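Side-chain contacts in transcription regulator (Lactobacillus plantarum WCFS1, PDB 3CLK), which probably regulates transcription by binding DNA, the crystallised part being a dimer-forming module with a periplasmic binding protein-like domain: residues I189-S193 with D194-I198; I209-P212 with K213-I217; I69-S73 with I74-D78. All coordinates share one frame; numbering follows the deposited sequence.

Interaction 1 of 3, residues I189-S193 with D194-I198; sequences IIAAS and DMTAI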
ATOM      1  N   ILE B 189      -2.382 -16.859  17.259  1.00 15.36           N
ATOM      2  CA  ILE B 189      -3.424 -15.950  16.784  1.00 15.94           C
ATOM      3  C   ILE B 189      -3.368 -15.809  15.267  1.00 15.71           C
ATOM      4  O   ILE B 189      -2.291 -15.654  14.680  1.00 14.32           O
ATOM      5  CB  ILE B 189      -3.277 -14.552  17.414  1.00 14.67           C
ATOM      6  CG1 ILE B 189      -3.486 -14.639  18.929  1.00 14.21           C
ATOM      7  CG2 ILE B 189      -4.288 -13.581  16.799  1.00 14.22           C
ATOM      8  CD1 ILE B 189      -3.196 -13.328  19.650  1.00 15.53           C
ATOM      9  N   ILE B 190      -4.537 -15.896  14.644  1.00 14.75           N
ATOM     10  CA  ILE B 190      -4.669 -15.758  13.207  1.00 14.11           C
ATOM     11  C   ILE B 190      -5.145 -14.334  12.959  1.00 13.89           C
ATOM     12  O   ILE B 190      -6.135 -13.886  13.549  1.00 15.22           O
ATOM     13  CB  ILE B 190      -5.709 -16.748  12.651  1.00 14.21           C
ATOM     14  CG1 ILE B 190      -5.258 -18.184  12.959  1.00 16.69           C
ATOM     15  CG2 ILE B 190      -5.887 -16.540  11.151  1.00 11.92           C
ATOM     16  CD1 ILE B 190      -6.177 -19.233  12.433  1.00 17.78           C
ATOM     17  N   ALA B 191      -4.428 -13.614  12.107  1.00 12.97           N
ATOM     18  CA  ALA B 191      -4.791 -12.234  11.808  1.00 15.27           C
ATOM     19  C   ALA B 191      -5.607 -12.170  10.530  1.00 13.11           C
ATOM     20  O   ALA B 191      -5.296 -12.848   9.552  1.00 13.74           O
ATOM     21  CB  ALA B 191      -3.535 -11.370  11.685  1.00 14.29           C
ATOM     22  N   ALA B 192      -6.646 -11.342  10.551  1.00 13.60           N
ATOM     23  CA  ALA B 192      -7.540 -11.177   9.409  1.00 15.56           C
ATOM     24  C   ALA B 192      -6.844 -10.632   8.172  1.00 14.16           C
ATOM     25  O   ALA B 192      -7.325 -10.818   7.061  1.00 15.81           O
ATOM     26  CB  ALA B 192      -8.712 -10.249   9.797  1.00 12.86           C
ATOM     27  N   SER B 193      -5.717  -9.951   8.367  1.00 14.05           N
ATOM     28  CA  SER B 193      -4.969  -9.359   7.264  1.00 14.02           C
ATOM     29  C   SER B 193      -3.550  -9.036   7.731  1.00 14.49           C
ATOM     30  O   SER B 193      -3.261  -9.072   8.931  1.00 14.35           O
ATOM     31  CB  SER B 193      -5.647  -8.060   6.797  1.00 16.11           C
ATOM     32  OG  SER B 193      -5.400  -6.996   7.709  1.00 15.19           O
ATOM     33  N   ASP B 194      -2.673  -8.702   6.786  1.00 13.99           N
ATOM     34  CA  ASP B 194      -1.297  -8.376   7.143  1.00 15.74           C
ATOM     35  C   ASP B 194      -1.237  -7.148   8.048  1.00 15.38           C
ATOM     36  O   ASP B 194      -0.467  -7.127   9.001  1.00 15.54           O
ATOM     37  CB  ASP B 194      -0.432  -8.118   5.902  1.00 15.56           C
ATOM     38  CG  ASP B 194      -0.375  -9.302   4.952  1.00 16.10           C
ATOM     39  OD1 ASP B 194      -0.547 -10.471   5.378  1.00 17.40           O
ATOM     40  OD2 ASP B 194      -0.122  -9.054   3.761  1.00 16.20           O
HETATM   41  N   MSE B 195      -2.028  -6.113   7.748  1.00 17.40           N
HETATM   42  CA  MSE B 195      -2.020  -4.912   8.583  1.00 16.85           C
HETATM   43  C   MSE B 195      -2.561  -5.249   9.977  1.00 16.12           C
HETATM   44  O   MSE B 195      -2.106  -4.701  10.982  1.00 15.33           O
HETATM   45  CB  MSE B 195      -2.876  -3.792   7.967  1.00 20.47           C
HETATM   46  CG  MSE B 195      -2.302  -3.176   6.702  1.00 26.98           C
HETATM   47 SE   MSE B 195      -0.517  -2.486   7.041  1.00 41.18          SE
HETATM   48  CE  MSE B 195      -0.922  -1.236   8.451  1.00 30.41           C
ATOM     49  N   THR B 196      -3.551  -6.130  10.037  1.00 13.84           N
ATOM     50  CA  THR B 196      -4.109  -6.527  11.327  1.00 14.51           C
ATOM     51  C   THR B 196      -3.018  -7.269  12.109  1.00 12.74           C
ATOM     52  O   THR B 196      -2.837  -7.056  13.310  1.00 14.21           O
ATOM     53  CB  THR B 196      -5.367  -7.419  11.134  1.00 14.80           C
ATOM     54  OG1 THR B 196      -6.432  -6.614  10.601  1.00 16.90           O
ATOM     55  CG2 THR B 196      -5.827  -8.027  12.476  1.00 11.29           C
ATOM     56  N   ALA B 197      -2.264  -8.115  11.417  1.00 12.46           N
ATOM     57  CA  ALA B 197      -1.192  -8.866  12.059  1.00 11.43           C
ATOM     58  C   ALA B 197      -0.128  -7.936  12.632  1.00 11.71           C
ATOM     59  O   ALA B 197       0.428  -8.194  13.698  1.00 13.01           O
ATOM     60  CB  ALA B 197      -0.561  -9.815  11.057  1.00  9.58           C
ATOM     61  N   ILE B 198       0.163  -6.847  11.936  1.00 10.30           N
ATOM     62  CA  ILE B 198       1.177  -5.945  12.441  1.00 13.05           C
ATOM     63  C   ILE B 198       0.680  -5.296  13.732  1.00 13.80           C
ATOM     64  O   ILE B 198       1.450  -5.134  14.673  1.00 15.99           O
ATOM     65  CB  ILE B 198       1.562  -4.883  11.386  1.00 13.36           C
ATOM     66  CG1 ILE B 198       2.084  -5.574  10.123  1.00 14.64           C
ATOM     67  CG2 ILE B 198       2.684  -3.987  11.924  1.00 13.35           C
ATOM     68  CD1 ILE B 198       2.503  -4.610   9.038  1.00 19.53           C
TER
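Ser193 and Thr196 form the polar half of this contact, where strand 188-191 hands over to helix 194-206. Ser193 is the N-cap: its OG takes the N-H of Thr196 at 3.1 Å with a 157° angle at the hydrogen, reaching it because chi1 (76°) sets the hydroxyl between backbone N and carbonyl carbon. The first turn is continued by Ala197 N, which donates to Ser193 O (2.8 Å). Ser193 OG and Thr196 OG1 stand 3.1 Å apart, each also hydrogen-bonded to a backbone carbonyl just before helix 170-180, Tyr168 O and Ser169 O respectively. Replacing Ser193 by alanine removes the hydroxyl, which would probably leave Thr196 N without its cap and Tyr168 O without its mate.

The apolar half is a methyl pair, Ala191 CB against Ala197 CB at 3.4 Å, tighter than ordinary van der Waals contact. Thr196 CG2 adds to it from beside Ala191 CB, at 4.1 Å.

The Asp194 carboxylate is taken by Ser219 OG and the N-H groups of Gly222 and Thr223. The contact is the strand-to-helix junction of the beta-alpha-beta unit 188-191, 194-206, 216-219; helix 170-180 borders Thr196, and Met195, present as selenomethionine, packs on Ile228 of the second subunit.

Interaction 2 of 3, residues I209-P212 with K213-I217; sequences IEVP and KDLSI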
ATOM      1  N   ILE B 209       5.033  -9.497  25.347  1.00 21.13           N
ATOM      2  CA  ILE B 209       4.825 -10.837  24.800  1.00 20.60           C
ATOM      3  C   ILE B 209       5.731 -11.002  23.573  1.00 21.15           C
ATOM      4  O   ILE B 209       5.608 -10.270  22.594  1.00 20.86           O
ATOM      5  CB  ILE B 209       3.344 -11.043  24.371  1.00 19.96           C
ATOM      6  CG1 ILE B 209       2.429 -10.926  25.593  1.00 20.11           C
ATOM      7  CG2 ILE B 209       3.165 -12.412  23.708  1.00 18.71           C
ATOM      8  CD1 ILE B 209       0.949 -11.009  25.264  1.00 19.14           C
ATOM      9  N   GLU B 210       6.634 -11.971  23.628  1.00 21.89           N
ATOM     10  CA  GLU B 210       7.559 -12.209  22.525  1.00 23.34           C
ATOM     11  C   GLU B 210       7.012 -13.115  21.422  1.00 19.37           C
ATOM     12  O   GLU B 210       6.441 -14.160  21.686  1.00 21.83           O
ATOM     13  CB  GLU B 210       8.853 -12.810  23.071  1.00 26.19           C
ATOM     14  CG  GLU B 210       9.525 -11.940  24.108  1.00 33.19           C
ATOM     15  CD  GLU B 210      10.657 -12.658  24.799  1.00 34.73           C
ATOM     16  OE1 GLU B 210      11.637 -13.006  24.113  1.00 35.82           O
ATOM     17  OE2 GLU B 210      10.557 -12.877  26.025  1.00 39.44           O
ATOM     18  N   VAL B 211       7.212 -12.704  20.181  1.00 17.86           N
ATOM     19  CA  VAL B 211       6.755 -13.467  19.030  1.00 16.69           C
ATOM     20  C   VAL B 211       8.007 -13.949  18.291  1.00 15.59           C
ATOM     21  O   VAL B 211       8.901 -13.156  18.013  1.00 15.96           O
ATOM     22  CB  VAL B 211       5.919 -12.575  18.099  1.00 16.69           C
ATOM     23  CG1 VAL B 211       5.551 -13.341  16.818  1.00 14.87           C
ATOM     24  CG2 VAL B 211       4.665 -12.092  18.839  1.00 15.47           C
ATOM     25  N   PRO B 212       8.085 -15.246  17.961  1.00 14.26           N
ATOM     26  CA  PRO B 212       7.130 -16.340  18.180  1.00 17.07           C
ATOM     27  C   PRO B 212       7.361 -17.091  19.503  1.00 20.20           C
ATOM     28  O   PRO B 212       6.680 -18.077  19.800  1.00 20.44           O
ATOM     29  CB  PRO B 212       7.374 -17.224  16.969  1.00 13.75           C
ATOM     30  CG  PRO B 212       8.877 -17.187  16.882  1.00 16.11           C
ATOM     31  CD  PRO B 212       9.221 -15.716  17.139  1.00 16.61           C
ATOM     32  N   LYS B 213       8.322 -16.609  20.287  1.00 24.21           N
ATOM     33  CA  LYS B 213       8.673 -17.198  21.581  1.00 28.84           C
ATOM     34  C   LYS B 213       7.450 -17.717  22.348  1.00 30.90           C
ATOM     35  O   LYS B 213       7.251 -18.929  22.461  1.00 30.92           O
ATOM     36  CB  LYS B 213       9.411 -16.156  22.422  1.00 32.58           C
ATOM     37  CG  LYS B 213      10.718 -16.627  23.023  1.00 37.18           C
ATOM     38  CD  LYS B 213      10.504 -17.502  24.247  1.00 38.51           C
ATOM     39  CE  LYS B 213      11.846 -17.925  24.838  1.00 41.24           C
ATOM     40  NZ  LYS B 213      11.701 -18.704  26.099  1.00 40.05           N
ATOM     41  N   ASP B 214       6.628 -16.815  22.880  1.00 31.31           N
ATOM     42  CA  ASP B 214       5.446 -17.272  23.607  1.00 32.73           C
ATOM     43  C   ASP B 214       4.120 -17.011  22.889  1.00 31.36           C
ATOM     44  O   ASP B 214       3.052 -17.328  23.410  1.00 32.93           O
ATOM     45  CB  ASP B 214       5.407 -16.696  25.031  1.00 37.34           C
ATOM     46  CG  ASP B 214       5.509 -15.190  25.068  1.00 40.15           C
ATOM     47  OD1 ASP B 214       6.640 -14.662  25.021  1.00 41.76           O
ATOM     48  OD2 ASP B 214       4.449 -14.537  25.154  1.00 43.97           O
ATOM     49  N   LEU B 215       4.193 -16.443  21.690  1.00 26.59           N
ATOM     50  CA  LEU B 215       3.003 -16.182  20.888  1.00 23.45           C
ATOM     51  C   LEU B 215       3.299 -16.311  19.390  1.00 19.84           C
ATOM     52  O   LEU B 215       4.185 -15.644  18.864  1.00 18.74           O
ATOM     53  CB  LEU B 215       2.444 -14.782  21.180  1.00 21.52           C
ATOM     54  CG  LEU B 215       1.224 -14.384  20.338  1.00 20.51           C
ATOM     55  CD1 LEU B 215       0.062 -15.339  20.630  1.00 20.02           C
ATOM     56  CD2 LEU B 215       0.823 -12.945  20.635  1.00 21.03           C
ATOM     57  N   SER B 216       2.561 -17.184  18.714  1.00 18.21           N
ATOM     58  CA  SER B 216       2.722 -17.363  17.275  1.00 17.29           C
ATOM     59  C   SER B 216       1.633 -16.550  16.583  1.00 17.08           C
ATOM     60  O   SER B 216       0.512 -16.454  17.086  1.00 15.47           O
ATOM     61  CB  SER B 216       2.565 -18.838  16.875  1.00 16.83           C
ATOM     62  OG  SER B 216       3.715 -19.607  17.191  1.00 17.52           O
ATOM     63  N   ILE B 217       1.966 -15.974  15.432  1.00 15.85           N
ATOM     64  CA  ILE B 217       1.003 -15.192  14.661  1.00 15.81           C
ATOM     65  C   ILE B 217       1.037 -15.625  13.205  1.00 14.75           C
ATOM     66  O   ILE B 217       2.108 -15.724  12.619  1.00 14.16           O
ATOM     67  CB  ILE B 217       1.317 -13.674  14.698  1.00 14.69           C
ATOM     68  CG1 ILE B 217       1.205 -13.142  16.127  1.00 15.87           C
ATOM     69  CG2 ILE B 217       0.363 -12.934  13.759  1.00 15.15           C
ATOM     70  CD1 ILE B 217       1.607 -11.682  16.268  1.00 18.77           C
TER
HETATM   71  O   HOH W   1       4.773 -19.609  19.571  1.00 23.37           O
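Asp214 and Glu210 grip each other twice across the tight turn at Pro212. Asp214 N donates to Glu210 O (2.9 Å), and in return Asp214 OD1 takes Glu210 N at 3.0 Å, on its syn side and 29° out of the carboxylate plane. A chi1 of 54° sends the carboxylate back over its own chain to that N-H. Glu210 O also receives a weak bond from Leu215 N, giving this carbonyl two donors.

Around this polar centre, Ile209 CG2 lies 3.5 Å from Leu215 CB, and Val211 CG2 meets Ile217 CD1 at 4.0 Å. Leu215 O collects CA-H contacts from Val211 and from Pro212, whose CA is 3.1 Å away. On the open side, Glu210 and Lys213 run side by side, CB to CB 3.5 Å, but their charged ends do not touch. Glu210 OE2 stays 4.4 Å from Asp214 OD1, a like-charge proximity that may be mildly unfavourable.

Farther out, a water bridges Pro212 O and Ser216 OG, which is also bonded to Ala279 N. Ala204 of helix 194-206 packs on Ile209 and Leu215.

The cis peptide before Pro212, with Val211 extended and the psi of Pro212 near zero, fits a type VIa turn spanning Glu210 to Lys213, Val211 and cis-Pro212 at its two central positions. It reverses the chain in the loop that leads from helix 194-206 into strand 216-219 of a beta-alpha-beta unit.

Interaction 3 of 3, residues I69-S73 with I74-D78; sequences ILLLS and IALTD
Between Leu71 and Leu76, whose side chains meet, the backbone leaves strand 68-72 and bends at Ser73, which takes a left-handed conformation (phi 48°, psi 57°) before the chain extends again through Ile74 and Ala75.

This bend brings Leu76 back beside the end of the strand. Leu71 CD2 touches Leu76 CD1 at 3.6 Å and Leu76 CG at 4.0 Å, so the meeting is methyl against isopropyl end, with the two side chains crossing at about a right angle. It is the CD2 branch of Leu71 that makes the contact. The same CD2 methyl of Leu71 is 4.3 Å from Ile74 CG2, a looser approach. The opposite branch of Ile74, ending in CD1, sits implausibly near Leu72 O, and with chi1 at an unusual -93° its exact placing is doubtful.

Outside the pair, Phe93 of strand 91-94 packs on both Leu71 and Leu76, Leu58 of helix 53-63 reaches Leu76, and Val14 touches Ile74. The segment 74-78 belongs to the loop from strand 68-72 of the parallel sheet to helix 78-86, of which Thr77 forms the N-cap.

The side chains join through aliphatic carbons, and the two segments share no hydrogen bond. Between these two segments the side-chain contact is therefore apolar, and it probably relies on close fit and burial.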
ATOM      1  N   ILE B  69     -15.415  -4.832 -17.057  1.00 24.75           N
ATOM      2  CA  ILE B  69     -15.227  -4.252 -15.732  1.00 25.40           C
ATOM      3  C   ILE B  69     -14.826  -5.304 -14.708  1.00 23.02           C
ATOM      4  O   ILE B  69     -15.462  -6.350 -14.598  1.00 23.06           O
ATOM      5  CB  ILE B  69     -16.517  -3.563 -15.235  1.00 26.45           C
ATOM      6  CG1 ILE B  69     -16.929  -2.463 -16.220  1.00 25.63           C
ATOM      7  CG2 ILE B  69     -16.289  -2.957 -13.851  1.00 24.37           C
ATOM      8  CD1 ILE B  69     -18.202  -1.746 -15.829  1.00 24.54           C
ATOM      9  N   LEU B  70     -13.757  -5.020 -13.969  1.00 21.88           N
ATOM     10  CA  LEU B  70     -13.277  -5.917 -12.927  1.00 21.31           C
ATOM     11  C   LEU B  70     -13.473  -5.196 -11.593  1.00 21.49           C
ATOM     12  O   LEU B  70     -13.029  -4.056 -11.429  1.00 22.26           O
ATOM     13  CB  LEU B  70     -11.795  -6.231 -13.145  1.00 20.62           C
ATOM     14  CG  LEU B  70     -11.458  -6.927 -14.469  1.00 19.89           C
ATOM     15  CD1 LEU B  70      -9.943  -7.068 -14.611  1.00 21.74           C
ATOM     16  CD2 LEU B  70     -12.127  -8.292 -14.501  1.00 19.48           C
ATOM     17  N   LEU B  71     -14.144  -5.846 -10.650  1.00 19.36           N
ATOM     18  CA  LEU B  71     -14.382  -5.216  -9.355  1.00 21.40           C
ATOM     19  C   LEU B  71     -13.537  -5.875  -8.274  1.00 20.19           C
ATOM     20  O   LEU B  71     -13.784  -7.014  -7.881  1.00 21.37           O
ATOM     21  CB  LEU B  71     -15.873  -5.272  -8.993  1.00 20.48           C
ATOM     22  CG  LEU B  71     -16.790  -4.566 -10.003  1.00 22.39           C
ATOM     23  CD1 LEU B  71     -17.194  -5.551 -11.095  1.00 23.14           C
ATOM     24  CD2 LEU B  71     -18.016  -4.021  -9.306  1.00 19.22           C
ATOM     25  N   LEU B  72     -12.532  -5.138  -7.813  1.00 22.09           N
ATOM     26  CA  LEU B  72     -11.610  -5.613  -6.795  1.00 23.68           C
ATOM     27  C   LEU B  72     -12.180  -5.535  -5.393  1.00 25.78           C
ATOM     28  O   LEU B  72     -12.109  -4.496  -4.732  1.00 27.72           O
ATOM     29  CB  LEU B  72     -10.304  -4.816  -6.852  1.00 24.23           C
ATOM     30  CG  LEU B  72      -9.559  -4.775  -8.191  1.00 25.27           C
ATOM     31  CD1 LEU B  72      -8.106  -4.364  -7.955  1.00 23.48           C
ATOM     32  CD2 LEU B  72      -9.607  -6.136  -8.850  1.00 29.99           C
ATOM     33  N   SER B  73     -12.752  -6.645  -4.950  1.00 27.26           N
ATOM     34  CA  SER B  73     -13.324  -6.739  -3.619  1.00 29.66           C
ATOM     35  C   SER B  73     -14.235  -5.565  -3.276  1.00 31.59           C
ATOM     36  O   SER B  73     -14.012  -4.865  -2.285  1.00 31.64           O
ATOM     37  CB  SER B  73     -12.200  -6.839  -2.586  1.00 30.69           C
ATOM     38  OG  SER B  73     -12.704  -7.265  -1.336  1.00 31.71           O
ATOM     39  N   ILE B  74     -15.253  -5.345  -4.102  1.00 32.35           N
ATOM     40  CA  ILE B  74     -16.211  -4.266  -3.865  1.00 33.62           C
ATOM     41  C   ILE B  74     -17.574  -4.880  -3.560  1.00 33.99           C
ATOM     42  O   ILE B  74     -18.073  -5.715  -4.318  1.00 32.86           O
ATOM     43  CB  ILE B  74     -16.350  -3.324  -5.097  1.00 35.09           C
ATOM     44  CG1 ILE B  74     -15.402  -2.130  -4.966  1.00 35.61           C
ATOM     45  CG2 ILE B  74     -17.787  -2.814  -5.217  1.00 33.94           C
ATOM     46  CD1 ILE B  74     -13.953  -2.469  -5.132  1.00 39.44           C
ATOM     47  N   ALA B  75     -18.169  -4.464  -2.447  1.00 34.86           N
ATOM     48  CA  ALA B  75     -19.481  -4.964  -2.052  1.00 35.63           C
ATOM     49  C   ALA B  75     -20.556  -4.001  -2.550  1.00 35.88           C
ATOM     50  O   ALA B  75     -20.916  -3.043  -1.865  1.00 37.09           O
ATOM     51  CB  ALA B  75     -19.554  -5.096  -0.532  1.00 37.01           C
ATOM     52  N   LEU B  76     -21.064  -4.257  -3.750  1.00 35.59           N
ATOM     53  CA  LEU B  76     -22.094  -3.403  -4.334  1.00 35.52           C
ATOM     54  C   LEU B  76     -23.444  -3.566  -3.645  1.00 34.54           C
ATOM     55  O   LEU B  76     -23.784  -4.642  -3.170  1.00 34.37           O
ATOM     56  CB  LEU B  76     -22.264  -3.718  -5.822  1.00 33.65           C
ATOM     57  CG  LEU B  76     -21.090  -3.449  -6.762  1.00 32.54           C
ATOM     58  CD1 LEU B  76     -21.448  -3.940  -8.160  1.00 32.95           C
ATOM     59  CD2 LEU B  76     -20.769  -1.965  -6.779  1.00 29.51           C
ATOM     60  N   THR B  77     -24.212  -2.487  -3.594  1.00 36.33           N
ATOM     61  CA  THR B  77     -25.538  -2.545  -2.997  1.00 38.62           C
ATOM     62  C   THR B  77     -26.437  -3.325  -3.959  1.00 40.27           C
ATOM     63  O   THR B  77     -26.058  -3.581  -5.103  1.00 38.50           O
ATOM     64  CB  THR B  77     -26.115  -1.141  -2.800  1.00 38.67           C
ATOM     65  OG1 THR B  77     -26.170  -0.465  -4.063  1.00 40.49           O
ATOM     66  CG2 THR B  77     -25.244  -0.342  -1.837  1.00 39.00           C
ATOM     67  N   ASP B  78     -27.622  -3.704  -3.496  1.00 42.33           N
ATOM     68  CA  ASP B  78     -28.548  -4.458  -4.335  1.00 45.09           C
ATOM     69  C   ASP B  78     -28.883  -3.717  -5.628  1.00 45.78           C
ATOM     70  O   ASP B  78     -28.940  -4.324  -6.702  1.00 45.96           O
ATOM     71  CB  ASP B  78     -29.836  -4.757  -3.568  1.00 46.91           C
ATOM     72  CG  ASP B  78     -29.576  -5.475  -2.262  1.00 49.35           C
ATOM     73  OD1 ASP B  78     -29.081  -4.829  -1.315  1.00 51.70           O
ATOM     74  OD2 ASP B  78     -29.859  -6.689  -2.185  1.00 51.44           O
TER

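In the fold
Along the chain the order is interaction 3, interaction 1, interaction 2. Interaction 3 belongs to the parallel sheet containing strand 68-72, whereas interactions 1 and 2 share the mixed sheet in which strands 188-191 and 216-219 are neighbours. Those two are consecutive: interaction 1 opens helix 194-206, and interaction 2 closes the crossover to the next strand. Their centres are about 14 Å apart and they touch, with Ile189 N probably hydrogen-bonded to Ser216 O. Interaction 3 lies on the opposite side of the chain's centre from the other two, about 24 Å from interaction 1 and 37 Å from interaction 2, centre to centre, consistent with the two-lobed architecture of periplasmic binding protein-like regulators.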